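Local structure of filamentous hemagglutinin (Bordetella pertussis, 1RWR) at residues N22-S28 with N66-Q72; N27-H33 with V131-I136; F39-G45 with S86-L92; R149-T155 with Q170-K176. The protein probably acts as a bacterial adhesin whose beta-helical secretion domain directs export through the two-partner secretion pathway. One frame throughout, in Å; residues are numbered along the deposited sequence.

Contact 1: residues N22-S28 with N66-Q72; sequences NIADPNS and NPNLTRQ
Two asparagine side chains, Asn66 and Asn68, converge on a single backbone carbonyl, that of Ile23, where two loops of the beta-helical secretion domain meet. Both belong to an Asx turn with a type I beta turn from Asn66 to Leu69: Asn66 OD1 accepts from Asn68 N, leaving its ND2 to donate to Ile23 O at 3.0 Å. That bond lies in the carbonyl plane on a lone pair, whereas Asn68 ND2 reaches the same oxygen from above the plane, 62° out of it. Asparagine suits position 66 because one short amide can accept within the turn and donate to the neighbouring loop; at Asn68 the amide serves as a donor across the contact. Asn66 ND2 also donates to Asn49 O in strand 45-50.

Leu69 lays its CD2 against Pro26 CD at 3.7 Å, crossing the ring at about a right angle. Asp25 gathers the chain after the turn. Its OD1 takes the backbone N of Thr70 at 2.9 Å from above the carboxylate plane. Arg71 NH1 forms a salt bridge to Asp25 OD2, though the hydrogen bond within it is weak. The Thr70 hydroxyl donates to the syn lone pair of Asp25 OD2, OG1 to OD2 being 2.7 Å.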
loop_
_atom_site.group_PDB
_atom_site.type_symbol
_atom_site.label_atom_id
_atom_site.label_comp_id
_atom_site.label_asym_id
_atom_site.label_seq_id
_atom_site.Cartn_x
_atom_site.Cartn_y
_atom_site.Cartn_z
ATOM N N ASN A 22 -2.095 -8.256 -19.260
ATOM C CA ASN A 22 -0.940 -8.073 -20.129
ATOM C C ASN A 22 -0.495 -6.610 -20.039
ATOM O O ASN A 22 -0.922 -5.757 -20.803
ATOM C CB ASN A 22 -1.242 -8.513 -21.568
ATOM C CG ASN A 22 -1.190 -10.004 -21.729
ATOM O OD1 ASN A 22 -0.561 -10.693 -20.935
ATOM N ND2 ASN A 22 -1.884 -10.535 -22.763
ATOM N N ILE A 23 0.373 -6.364 -19.056
ATOM C CA ILE A 23 0.905 -5.060 -18.762
ATOM C C ILE A 23 1.641 -4.484 -19.981
ATOM O O ILE A 23 2.105 -5.239 -20.844
ATOM C CB ILE A 23 1.871 -5.113 -17.543
ATOM C CG1 ILE A 23 3.051 -6.079 -17.762
ATOM C CG2 ILE A 23 1.137 -5.540 -16.264
ATOM C CD1 ILE A 23 4.170 -5.895 -16.696
ATOM N N ALA A 24 1.738 -3.162 -20.010
ATOM C CA ALA A 24 2.480 -2.426 -21.016
ATOM C C ALA A 24 3.962 -2.693 -20.934
ATOM O O ALA A 24 4.527 -2.944 -19.859
ATOM C CB ALA A 24 2.198 -0.915 -20.880
ATOM N N ASP A 25 4.622 -2.614 -22.084
ATOM C CA ASP A 25 6.088 -2.735 -22.101
ATOM C C ASP A 25 6.677 -1.682 -21.164
ATOM O O ASP A 25 6.268 -0.520 -21.224
ATOM C CB ASP A 25 6.590 -2.537 -23.532
ATOM C CG ASP A 25 7.947 -3.109 -23.775
ATOM O OD1 ASP A 25 8.382 -4.004 -23.012
ATOM O OD2 ASP A 25 8.638 -2.707 -24.761
ATOM N N PRO A 26 7.592 -2.045 -20.270
ATOM C CA PRO A 26 8.188 -1.058 -19.374
ATOM C C PRO A 26 9.079 -0.068 -20.092
ATOM O O PRO A 26 9.602 -0.339 -21.192
ATOM C CB PRO A 26 9.040 -1.889 -18.400
ATOM C CG PRO A 26 9.298 -3.137 -19.099
ATOM C CD PRO A 26 8.054 -3.416 -19.950
ATOM N N ASN A 27 9.265 1.071 -19.453
ATOM C CA ASN A 27 10.192 2.072 -19.953
ATOM C C ASN A 27 11.615 1.663 -19.648
ATOM O O ASN A 27 11.843 0.570 -19.116
ATOM C CB ASN A 27 9.876 3.495 -19.406
ATOM C CG ASN A 27 9.957 3.592 -17.873
ATOM O OD1 ASN A 27 10.773 2.897 -17.224
ATOM N ND2 ASN A 27 9.144 4.484 -17.290
ATOM N N SER A 28 12.549 2.578 -19.950
ATOM C CA SER A 28 13.992 2.348 -19.783
ATOM C C SER A 28 14.423 2.133 -18.339
ATOM O O SER A 28 15.494 1.538 -18.081
ATOM C CB SER A 28 14.777 3.547 -20.399
ATOM O OG SER A 28 14.477 4.775 -19.705
ATOM N N ASN A 66 3.469 -12.454 -22.369
ATOM C CA ASN A 66 2.834 -11.167 -22.607
ATOM C C ASN A 66 3.340 -10.568 -23.918
ATOM O O ASN A 66 4.513 -10.192 -24.018
ATOM C CB ASN A 66 3.165 -10.246 -21.447
ATOM C CG ASN A 66 2.571 -8.889 -21.584
ATOM O OD1 ASN A 66 2.120 -8.505 -22.649
ATOM N ND2 ASN A 66 2.574 -8.136 -20.488
ATOM N N PRO A 67 2.470 -10.450 -24.910
ATOM C CA PRO A 67 2.919 -10.010 -26.235
ATOM C C PRO A 67 3.412 -8.570 -26.287
ATOM O O PRO A 67 4.088 -8.220 -27.259
ATOM C CB PRO A 67 1.673 -10.199 -27.089
ATOM C CG PRO A 67 0.598 -10.050 -26.136
ATOM C CD PRO A 67 1.024 -10.734 -24.899
ATOM N N ASN A 68 3.104 -7.756 -25.268
ATOM C CA ASN A 68 3.549 -6.393 -25.204
ATOM C C ASN A 68 5.029 -6.248 -24.853
ATOM O O ASN A 68 5.624 -5.216 -25.157
ATOM C CB ASN A 68 2.755 -5.588 -24.156
ATOM C CG ASN A 68 1.277 -5.405 -24.523
ATOM O OD1 ASN A 68 0.891 -5.402 -25.711
ATOM N ND2 ASN A 68 0.452 -5.194 -23.503
ATOM N N LEU A 69 5.593 -7.239 -24.162
ATOM C CA LEU A 69 6.904 -7.099 -23.560
ATOM C C LEU A 69 8.067 -7.312 -24.528
ATOM O O LEU A 69 8.090 -8.302 -25.254
ATOM C CB LEU A 69 7.100 -8.069 -22.395
ATOM C CG LEU A 69 6.137 -7.928 -21.214
ATOM C CD1 LEU A 69 6.429 -8.966 -20.127
ATOM C CD2 LEU A 69 6.098 -6.452 -20.680
ATOM N N THR A 70 8.986 -6.352 -24.543
ATOM C CA THR A 70 10.328 -6.529 -25.089
ATOM C C THR A 70 11.358 -6.741 -23.963
ATOM O O THR A 70 12.505 -7.148 -24.218
ATOM C CB THR A 70 10.757 -5.332 -25.948
ATOM O OG1 THR A 70 10.856 -4.139 -25.160
ATOM C CG2 THR A 70 9.769 -5.037 -27.025
ATOM N N ARG A 71 10.952 -6.434 -22.730
ATOM C CA ARG A 71 11.715 -6.713 -21.528
ATOM C C ARG A 71 10.711 -6.790 -20.367
ATOM O O ARG A 71 9.591 -6.329 -20.468
ATOM C CB ARG A 71 12.757 -5.648 -21.207
ATOM C CG ARG A 71 12.201 -4.246 -21.025
ATOM C CD ARG A 71 13.322 -3.141 -21.245
ATOM N NE ARG A 71 12.965 -1.813 -21.768
ATOM C CZ ARG A 71 11.890 -1.451 -22.491
ATOM N NH1 ARG A 71 10.917 -2.296 -22.826
ATOM N NH2 ARG A 71 11.788 -0.173 -22.891
ATOM N N GLN A 72 11.172 -7.353 -19.268
ATOM C CA GLN A 72 10.352 -7.476 -18.080
ATOM C C GLN A 72 10.428 -6.217 -17.232
ATOM O O GLN A 72 11.457 -5.556 -17.160
ATOM C CB GLN A 72 10.764 -8.718 -17.290
ATOM C CG GLN A 72 10.538 -10.003 -18.058
ATOM C CD GLN A 72 11.129 -11.204 -17.396
ATOM O OE1 GLN A 72 12.332 -11.194 -17.079
ATOM N NE2 GLN A 72 10.305 -12.257 -17.165
#

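Contact 2: residues N27-H33 with V131-I136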
loop_
_atom_site.group_PDB
_atom_site.type_symbol
_atom_site.label_atom_id
_atom_site.label_comp_id
_atom_site.label_asym_id
_atom_site.label_seq_id
_atom_site.Cartn_x
_atom_site.Cartn_y
_atom_site.Cartn_z
ATOM N N ASN A 27 9.265 1.071 -19.453
ATOM C CA ASN A 27 10.192 2.072 -19.953
ATOM C C ASN A 27 11.615 1.663 -19.648
ATOM O O ASN A 27 11.843 0.570 -19.116
ATOM C CB ASN A 27 9.876 3.495 -19.406
ATOM C CG ASN A 27 9.957 3.592 -17.873
ATOM O OD1 ASN A 27 10.773 2.897 -17.224
ATOM N ND2 ASN A 27 9.144 4.484 -17.290
ATOM N N SER A 28 12.549 2.578 -19.950
ATOM C CA SER A 28 13.992 2.348 -19.783
ATOM C C SER A 28 14.423 2.133 -18.339
ATOM O O SER A 28 15.494 1.538 -18.081
ATOM C CB SER A 28 14.777 3.547 -20.399
ATOM O OG SER A 28 14.477 4.775 -19.705
ATOM N N GLY A 29 13.623 2.641 -17.395
ATOM C CA GLY A 29 13.833 2.452 -15.982
ATOM C C GLY A 29 13.115 1.255 -15.371
ATOM O O GLY A 29 13.178 1.086 -14.188
ATOM N N GLY A 30 12.467 0.435 -16.188
ATOM C CA GLY A 30 11.826 -0.784 -15.775
ATOM C C GLY A 30 10.414 -0.608 -15.292
ATOM O O GLY A 30 9.812 -1.562 -14.784
ATOM N N VAL A 31 9.854 0.577 -15.444
ATOM C CA VAL A 31 8.479 0.815 -14.955
ATOM C C VAL A 31 7.451 0.535 -16.059
ATOM O O VAL A 31 7.491 1.139 -17.133
ATOM C CB VAL A 31 8.309 2.284 -14.470
ATOM C CG1 VAL A 31 6.847 2.583 -14.085
ATOM C CG2 VAL A 31 9.268 2.598 -13.327
ATOM N N SER A 32 6.471 -0.309 -15.773
ATOM C CA SER A 32 5.360 -0.545 -16.668
ATOM C C SER A 32 4.195 0.290 -16.136
ATOM O O SER A 32 3.707 0.028 -15.039
ATOM C CB SER A 32 4.999 -2.018 -16.681
ATOM O OG SER A 32 3.801 -2.267 -17.415
ATOM N N HIS A 33 3.791 1.302 -16.904
ATOM C CA HIS A 33 2.748 2.242 -16.509
ATOM C C HIS A 33 1.458 1.849 -17.219
ATOM O O HIS A 33 1.327 1.965 -18.438
ATOM C CB HIS A 33 3.191 3.674 -16.846
ATOM C CG HIS A 33 2.314 4.728 -16.268
ATOM N ND1 HIS A 33 2.678 6.054 -16.217
ATOM C CD2 HIS A 33 1.070 4.651 -15.727
ATOM C CE1 HIS A 33 1.708 6.749 -15.649
ATOM N NE2 HIS A 33 0.718 5.921 -15.340
ATOM N N VAL A 131 5.600 9.740 -13.502
ATOM C CA VAL A 131 6.633 8.766 -13.835
ATOM C C VAL A 131 7.649 9.384 -14.828
ATOM O O VAL A 131 7.267 9.845 -15.900
ATOM C CB VAL A 131 6.022 7.514 -14.462
ATOM C CG1 VAL A 131 7.112 6.531 -14.893
ATOM C CG2 VAL A 131 5.022 6.853 -13.504
ATOM N N ASN A 132 8.918 9.367 -14.442
ATOM C CA ASN A 132 10.037 9.856 -15.249
ATOM C C ASN A 132 11.072 8.757 -15.259
ATOM O O ASN A 132 11.913 8.682 -14.387
ATOM C CB ASN A 132 10.619 11.163 -14.644
ATOM C CG ASN A 132 11.860 11.685 -15.397
ATOM O OD1 ASN A 132 11.908 11.614 -16.618
ATOM N ND2 ASN A 132 12.849 12.222 -14.666
ATOM N N GLY A 133 11.000 7.892 -16.262
ATOM C CA GLY A 133 11.833 6.711 -16.320
ATOM C C GLY A 133 11.608 5.867 -15.106
ATOM O O GLY A 133 10.456 5.533 -14.798
ATOM N N GLY A 134 12.693 5.600 -14.382
ATOM C CA GLY A 134 12.624 4.772 -13.182
ATOM C C GLY A 134 12.044 5.459 -11.956
ATOM O O GLY A 134 11.727 4.790 -10.949
ATOM N N ARG A 135 11.901 6.779 -12.006
ATOM C CA ARG A 135 11.478 7.548 -10.829
ATOM C C ARG A 135 9.964 7.731 -10.839
ATOM O O ARG A 135 9.405 8.244 -11.786
ATOM C CB ARG A 135 12.157 8.908 -10.800
ATOM C CG ARG A 135 13.672 8.908 -11.173
ATOM C CD ARG A 135 14.532 7.907 -10.406
ATOM N NE ARG A 135 15.851 7.771 -11.031
ATOM C CZ ARG A 135 16.494 6.622 -11.267
ATOM N NH1 ARG A 135 15.972 5.432 -10.931
ATOM N NH2 ARG A 135 17.683 6.671 -11.850
ATOM N N ILE A 136 9.317 7.313 -9.756
ATOM C CA ILE A 136 7.880 7.422 -9.608
ATOM C C ILE A 136 7.587 8.302 -8.399
ATOM O O ILE A 136 7.989 7.984 -7.286
ATOM C CB ILE A 136 7.258 6.044 -9.359
ATOM C CG1 ILE A 136 7.576 5.046 -10.499
ATOM C CG2 ILE A 136 5.765 6.211 -9.178
ATOM C CD1 ILE A 136 7.192 3.663 -10.227
#
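Asn27 OD1 is gripped by its own loop, accepting from Val31 N at 3.1 Å and, more weakly, from Gly29 N, while ND2 of the same amide crosses to Gly133 O, 3.0 Å away. Held at both ends, the amide has its rotation fixed. Its CG sits between the backbone N and carbonyl carbon (chi1 61°), folding OD1 back over the type I turn from Asn27 to Gly30. The bond to Gly133 is bent, 139° at the hydrogen, and ND2 stands above the carbonyl plane.

Facing this turn is the type II' turn of a beta hairpin, Asn132 to Arg135. Gly133 has the positive phi that such a turn needs at its second position, and the absence of a side chain on Gly29 lets its CA come within 3.7 Å of Gly134 N.

Next to the turns, Val31 provides the apolar contact. Its CG1 touches both Val131 CG1 and Ile136 CD1, while CG2 meets Ile136 CD1 at 3.9 Å, so the valine sits against both hairpin strands. Val131 turns its other methyl, CG2, to ND1 of His33, 3.7 Å away, and His33 NE2 bonds to Glu79.

The hairpin of strands 128-132 and 135-140 thus packs beside strand 31-36, the outermost strand of a long parallel sheet that forms one face of the beta-helix; the next strand, 75-80, contributes Leu77 against both His33 and Val131.

Contact 3: residues F39-G45 with S86-L92; sequences FNVANPG and SRLAGTL
Hydrogen bonds from backbone and side chains join Phe39-Gly45 to Ser86-Leu92. A single bridge pairs Val41 with Leu88: Val41 N donates to Arg87 O at 2.9 Å, nearly straight, and its O accepts from Ala89 N. At one end of this bridge Ser86 OG donates to Phe39 O at 2.7 Å, while Asn40 OD1 takes Arg87 N at 2.9 Å. With CG anti to the carbonyl carbon (chi1 -61°), Asn40 brings its amide oxygen to a backbone N-H. At the other end Thr91 N donates to Pro44 O, part of a parallel bridge pairing Gly45 with Thr91. The register slips by one residue between the bridges, over a loop with a cis peptide before Pro44. Gly45 and Gly90 have backbone angles that would force a side chain against the preceding carbonyl; Gly90 forms the corner between strands 86-89 and 91-96.

Water mediates a second set of links. One molecule donates to Val41 O and accepts from NH1 of the extended Arg87, and another joins Pro44 O to Thr91 OG1, a hydroxyl that also bonds to Ser115.

Apolar packing lies on the inner side. Leu88 CD2 comes to the edge of the Phe39 ring, 3.8 Å from CE2, and the same methyl lies 3.9 Å from Val41 CG2. Val41 CG1 meets Leu92 CD2 at 4.0 Å. Branched aliphatic chains fill this interior, where Phe39 also packs edge-to-face with Phe36.

Consecutive turns stacked in parallel, with aliphatic side chains inside, are characteristic of a beta-helix.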
loop_
_atom_site.group_PDB
_atom_site.type_symbol
_atom_site.label_atom_id
_atom_site.label_comp_id
_atom_site.label_asym_id
_atom_site.label_seq_id
_atom_site.Cartn_x
_atom_site.Cartn_y
_atom_site.Cartn_z
ATOM N N PHE A 39 -10.244 -0.242 -12.234
ATOM C CA PHE A 39 -9.358 -1.299 -11.696
ATOM C C PHE A 39 -9.890 -1.857 -10.396
ATOM O O PHE A 39 -10.008 -1.130 -9.387
ATOM C CB PHE A 39 -7.937 -0.778 -11.489
ATOM C CG PHE A 39 -6.966 -1.857 -11.168
ATOM C CD1 PHE A 39 -6.336 -2.546 -12.191
ATOM C CD2 PHE A 39 -6.704 -2.215 -9.841
ATOM C CE1 PHE A 39 -5.453 -3.589 -11.911
ATOM C CE2 PHE A 39 -5.856 -3.289 -9.559
ATOM C CZ PHE A 39 -5.240 -3.964 -10.594
ATOM N N ASN A 40 -10.235 -3.131 -10.418
ATOM C CA ASN A 40 -10.732 -3.839 -9.263
ATOM C C ASN A 40 -10.224 -5.258 -9.331
ATOM O O ASN A 40 -10.127 -5.835 -10.431
ATOM C CB ASN A 40 -12.284 -3.844 -9.263
ATOM C CG ASN A 40 -12.853 -2.472 -9.196
ATOM O OD1 ASN A 40 -12.943 -1.889 -8.109
ATOM N ND2 ASN A 40 -13.190 -1.898 -10.352
ATOM N N VAL A 41 -9.991 -5.859 -8.174
ATOM C CA VAL A 41 -9.564 -7.241 -8.070
ATOM C C VAL A 41 -10.515 -7.934 -7.068
ATOM O O VAL A 41 -10.785 -7.422 -5.980
ATOM C CB VAL A 41 -8.095 -7.356 -7.604
ATOM C CG1 VAL A 41 -7.689 -8.812 -7.490
ATOM C CG2 VAL A 41 -7.175 -6.623 -8.585
ATOM N N ALA A 42 -11.001 -9.101 -7.467
ATOM C CA ALA A 42 -11.872 -9.929 -6.643
ATOM C C ALA A 42 -11.289 -11.313 -6.502
ATOM O O ALA A 42 -10.464 -11.731 -7.288
ATOM C CB ALA A 42 -13.220 -10.012 -7.289
ATOM N N ASN A 43 -11.721 -12.043 -5.494
ATOM C CA ASN A 43 -11.207 -13.382 -5.275
ATOM C C ASN A 43 -11.407 -14.222 -6.548
ATOM O O ASN A 43 -12.472 -14.083 -7.219
ATOM C CB ASN A 43 -11.931 -14.028 -4.097
ATOM C CG ASN A 43 -11.569 -13.405 -2.754
ATOM O OD1 ASN A 43 -10.424 -13.170 -2.467
ATOM N ND2 ASN A 43 -12.574 -13.207 -1.893
ATOM N N PRO A 44 -10.454 -15.084 -6.902
ATOM C CA PRO A 44 -9.218 -15.384 -6.149
ATOM C C PRO A 44 -8.057 -14.394 -6.343
ATOM O O PRO A 44 -7.057 -14.501 -5.650
ATOM C CB PRO A 44 -8.789 -16.731 -6.705
ATOM C CG PRO A 44 -9.592 -16.942 -7.917
ATOM C CD PRO A 44 -10.604 -15.953 -8.081
ATOM N N GLY A 45 -8.221 -13.463 -7.259
ATOM C CA GLY A 45 -7.252 -12.401 -7.481
ATOM C C GLY A 45 -7.056 -12.065 -8.937
ATOM O O GLY A 45 -7.967 -12.143 -9.733
ATOM N N SER A 86 -11.355 1.816 -6.308
ATOM C CA SER A 86 -10.955 0.430 -6.549
ATOM C C SER A 86 -11.226 -0.417 -5.323
ATOM O O SER A 86 -10.976 0.019 -4.197
ATOM C CB SER A 86 -9.456 0.341 -6.832
ATOM O OG SER A 86 -9.113 0.976 -8.028
ATOM N N ARG A 87 -11.691 -1.631 -5.535
ATOM C CA ARG A 87 -11.758 -2.627 -4.499
ATOM C C ARG A 87 -10.712 -3.694 -4.835
ATOM O O ARG A 87 -10.597 -4.107 -5.993
ATOM C CB ARG A 87 -13.162 -3.249 -4.461
ATOM C CG ARG A 87 -13.344 -4.217 -3.381
ATOM C CD ARG A 87 -14.807 -4.667 -3.110
ATOM N NE ARG A 87 -14.736 -5.647 -2.025
ATOM C CZ ARG A 87 -14.440 -6.944 -2.167
ATOM N NH1 ARG A 87 -14.299 -7.517 -3.370
ATOM N NH2 ARG A 87 -14.332 -7.687 -1.081
ATOM N N LEU A 88 -9.976 -4.146 -3.818
ATOM C CA LEU A 88 -8.957 -5.189 -3.951
ATOM C C LEU A 88 -9.165 -6.293 -2.936
ATOM O O LEU A 88 -9.077 -6.070 -1.712
ATOM C CB LEU A 88 -7.568 -4.606 -3.728
ATOM C CG LEU A 88 -7.221 -3.361 -4.526
ATOM C CD1 LEU A 88 -5.869 -2.805 -4.102
ATOM C CD2 LEU A 88 -7.258 -3.662 -6.036
ATOM N N ALA A 89 -9.377 -7.491 -3.452
ATOM C CA ALA A 89 -9.545 -8.706 -2.664
ATOM C C ALA A 89 -8.947 -9.853 -3.431
ATOM O O ALA A 89 -9.155 -9.944 -4.644
ATOM C CB ALA A 89 -11.069 -9.004 -2.432
ATOM N N GLY A 90 -8.258 -10.736 -2.712
ATOM C CA GLY A 90 -7.630 -11.924 -3.258
ATOM C C GLY A 90 -6.139 -11.729 -3.400
ATOM O O GLY A 90 -5.562 -10.870 -2.734
ATOM N N THR A 91 -5.523 -12.505 -4.286
ATOM C CA THR A 91 -4.071 -12.523 -4.442
ATOM C C THR A 91 -3.651 -11.743 -5.659
ATOM O O THR A 91 -4.163 -11.971 -6.744
ATOM C CB THR A 91 -3.576 -13.913 -4.618
ATOM O OG1 THR A 91 -3.908 -14.705 -3.471
ATOM C CG2 THR A 91 -2.032 -13.928 -4.719
ATOM N N LEU A 92 -2.708 -10.833 -5.480
ATOM C CA LEU A 92 -2.072 -10.144 -6.577
ATOM C C LEU A 92 -0.827 -10.958 -6.928
ATOM O O LEU A 92 0.163 -10.884 -6.213
ATOM C CB LEU A 92 -1.687 -8.730 -6.175
ATOM C CG LEU A 92 -2.723 -7.818 -5.516
ATOM C CD1 LEU A 92 -2.160 -6.421 -5.235
ATOM C CD2 LEU A 92 -3.945 -7.724 -6.396
HETATM O O HOH W 1 -13.340 -6.474 -6.078
HETATM O O HOH W 2 -13.831 -10.770 -3.840
HETATM O O HOH W 3 -6.400 -16.344 -3.861
#

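Contact 4: residues R149-T155 with Q170-K176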
loop_
_atom_site.group_PDB
_atom_site.type_symbol
_atom_site.label_atom_id
_atom_site.label_comp_id
_atom_site.label_asym_id
_atom_site.label_seq_id
_atom_site.Cartn_x
_atom_site.Cartn_y
_atom_site.Cartn_z
ATOM N N ARG A 149 -12.184 -5.613 7.274
ATOM C CA ARG A 149 -11.934 -6.672 8.250
ATOM C C ARG A 149 -11.098 -7.870 7.787
ATOM O O ARG A 149 -10.447 -8.497 8.607
ATOM C CB ARG A 149 -13.275 -7.171 8.804
ATOM C CG ARG A 149 -14.140 -7.810 7.775
ATOM C CD ARG A 149 -15.602 -7.883 8.150
ATOM N NE ARG A 149 -15.875 -8.958 9.092
ATOM C CZ ARG A 149 -15.871 -8.825 10.416
ATOM N NH1 ARG A 149 -15.572 -7.663 10.983
ATOM N NH2 ARG A 149 -16.167 -9.863 11.190
ATOM N N GLY A 150 -11.137 -8.198 6.487
ATOM C CA GLY A 150 -10.354 -9.285 5.893
ATOM C C GLY A 150 -8.848 -9.057 5.911
ATOM O O GLY A 150 -8.045 -10.018 5.903
ATOM N N GLY A 151 -8.452 -7.782 5.896
ATOM C CA GLY A 151 -7.091 -7.416 6.203
ATOM C C GLY A 151 -6.167 -7.610 5.025
ATOM O O GLY A 151 -6.603 -7.814 3.867
ATOM N N VAL A 152 -4.887 -7.525 5.340
ATOM C CA VAL A 152 -3.812 -7.689 4.374
ATOM C C VAL A 152 -2.804 -8.673 4.922
ATOM O O VAL A 152 -2.285 -8.536 6.053
ATOM C CB VAL A 152 -3.098 -6.353 4.038
ATOM C CG1 VAL A 152 -1.892 -6.614 3.114
ATOM C CG2 VAL A 152 -4.067 -5.355 3.443
ATOM N N ASN A 153 -2.501 -9.657 4.098
ATOM C CA ASN A 153 -1.376 -10.569 4.304
ATOM C C ASN A 153 -0.188 -10.081 3.469
ATOM O O ASN A 153 -0.166 -10.269 2.268
ATOM C CB ASN A 153 -1.770 -11.972 3.841
ATOM C CG ASN A 153 -0.635 -13.004 3.984
ATOM O OD1 ASN A 153 -0.733 -14.129 3.413
ATOM N ND2 ASN A 153 0.380 -12.679 4.701
ATOM N N ALA A 154 0.806 -9.528 4.135
ATOM C CA ALA A 154 1.988 -8.938 3.497
ATOM C C ALA A 154 3.189 -9.900 3.340
ATOM O O ALA A 154 4.275 -9.478 2.928
ATOM C CB ALA A 154 2.391 -7.722 4.273
ATOM N N THR A 155 2.974 -11.174 3.669
ATOM C CA THR A 155 4.019 -12.170 3.657
ATOM C C THR A 155 4.704 -12.156 2.297
ATOM O O THR A 155 4.025 -12.219 1.266
ATOM C CB THR A 155 3.434 -13.522 3.917
ATOM O OG1 THR A 155 2.769 -13.503 5.197
ATOM C CG2 THR A 155 4.568 -14.575 4.065
ATOM N N GLN A 170 -9.323 -1.067 9.608
ATOM C CA GLN A 170 -10.390 -1.862 10.233
ATOM C C GLN A 170 -10.198 -3.371 10.034
ATOM O O GLN A 170 -11.143 -4.173 10.157
ATOM C CB GLN A 170 -11.747 -1.397 9.735
ATOM C CG GLN A 170 -12.025 0.043 10.115
ATOM C CD GLN A 170 -13.151 0.683 9.319
ATOM O OE1 GLN A 170 -13.894 0.015 8.603
ATOM N NE2 GLN A 170 -13.290 1.988 9.472
ATOM N N GLY A 171 -8.949 -3.758 9.753
ATOM C CA GLY A 171 -8.556 -5.145 9.619
ATOM C C GLY A 171 -7.051 -5.220 9.774
ATOM O O GLY A 171 -6.373 -4.190 9.687
ATOM N N ALA A 172 -6.539 -6.417 10.026
ATOM C CA ALA A 172 -5.137 -6.579 10.397
ATOM C C ALA A 172 -4.219 -6.522 9.190
ATOM O O ALA A 172 -4.573 -6.941 8.088
ATOM C CB ALA A 172 -4.949 -7.857 11.141
ATOM N N VAL A 173 -3.035 -5.979 9.401
ATOM C CA VAL A 173 -1.981 -6.006 8.398
ATOM C C VAL A 173 -0.848 -6.764 9.039
ATOM O O VAL A 173 -0.336 -6.343 10.091
ATOM C CB VAL A 173 -1.561 -4.604 8.047
ATOM C CG1 VAL A 173 -0.406 -4.598 7.057
ATOM C CG2 VAL A 173 -2.750 -3.849 7.486
ATOM N N SER A 174 -0.498 -7.911 8.478
ATOM C CA SER A 174 0.526 -8.767 9.098
ATOM C C SER A 174 1.183 -9.662 8.094
ATOM O O SER A 174 0.738 -9.814 6.960
ATOM C CB SER A 174 -0.074 -9.661 10.194
ATOM O OG SER A 174 -0.935 -10.575 9.556
ATOM N N SER A 175 2.276 -10.265 8.504
ATOM C CA SER A 175 2.821 -11.354 7.762
ATOM C C SER A 175 2.650 -12.581 8.649
ATOM O O SER A 175 2.555 -12.477 9.868
ATOM C CB SER A 175 4.288 -11.157 7.428
ATOM O OG SER A 175 4.486 -9.987 6.640
ATOM N N LYS A 176 2.688 -13.740 8.023
ATOM C CA LYS A 176 2.384 -14.969 8.743
ATOM C C LYS A 176 3.493 -15.329 9.696
ATOM O O LYS A 176 4.688 -15.075 9.464
ATOM C CB LYS A 176 2.087 -16.096 7.758
ATOM C CG LYS A 176 0.842 -15.826 6.981
ATOM C CD LYS A 176 0.458 -17.013 6.105
ATOM C CE LYS A 176 -1.051 -17.151 5.987
ATOM N NZ LYS A 176 -1.703 -15.993 5.365
HETATM O O HOH W 4 -8.250 -8.797 9.984
HETATM O O HOH W 5 -3.780 -9.996 8.385
#
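Asn153 and Lys176 meet on the outer surface, between adjacent turns of the beta-helix, where short strands 152-153 and 173-174 run parallel. From CB of Lys176, 3.7 Å from Thr155 OG1, the chain leads to CG, which passes that hydroxyl and then Asn153 ND2. CD and CE run by Asn153 OD1, and bends at chi3 and chi4 (62°) bring the tip round, so that NZ donates to Asn153 OD1 at 2.9 Å. NZ stands well above the carbonyl plane, 71° out of it, and the two side chains cross at about a right angle. A lysine suits this solvent-facing place, since its long chain can lie along its neighbours while the ammonium finds an amide oxygen.

Behind it the strands are joined by regular bonds, Val152 N to Ala172 O, Ser174 N to Val152 O and Ala154 N to Ser174 O, the last at 2.8 Å. Val152 and Val173 turn their side chains to the interior, where both touch Phe160. Gly151 has positive phi, and its CA comes 3.2 Å from Ala172 O.

Thr155 ends the pairing. Its hydroxyl is gripped twice, by Asn153 ND2 at 2.6 Å, in the amide plane, and by Lys176 N, which reaches OG1 at 2.8 Å.

Contacts 3 and 4 each join parallel segments of the beta-helix; their centres lie about 14 Å apart and the two do not touch. Backbone bonds dominate both, with side-chain bonds added, and each buries aliphatic side chains in the interior (Val41 and Leu88; Val152 and Val173) with polar groups outside. Contacts 1 and 2 lie toward one end, where polar side chains carry the bonding between loops and turns; contact 1 alone has a salt bridge, its exposed Thr70 and Arg71 lying beside buried Ile23 and Pro26. These two share Asn27 and Ser28. Contact 2 brings in a hairpin from outside the coil, and contact 4 lies on the opposite side of the chain's centre from it.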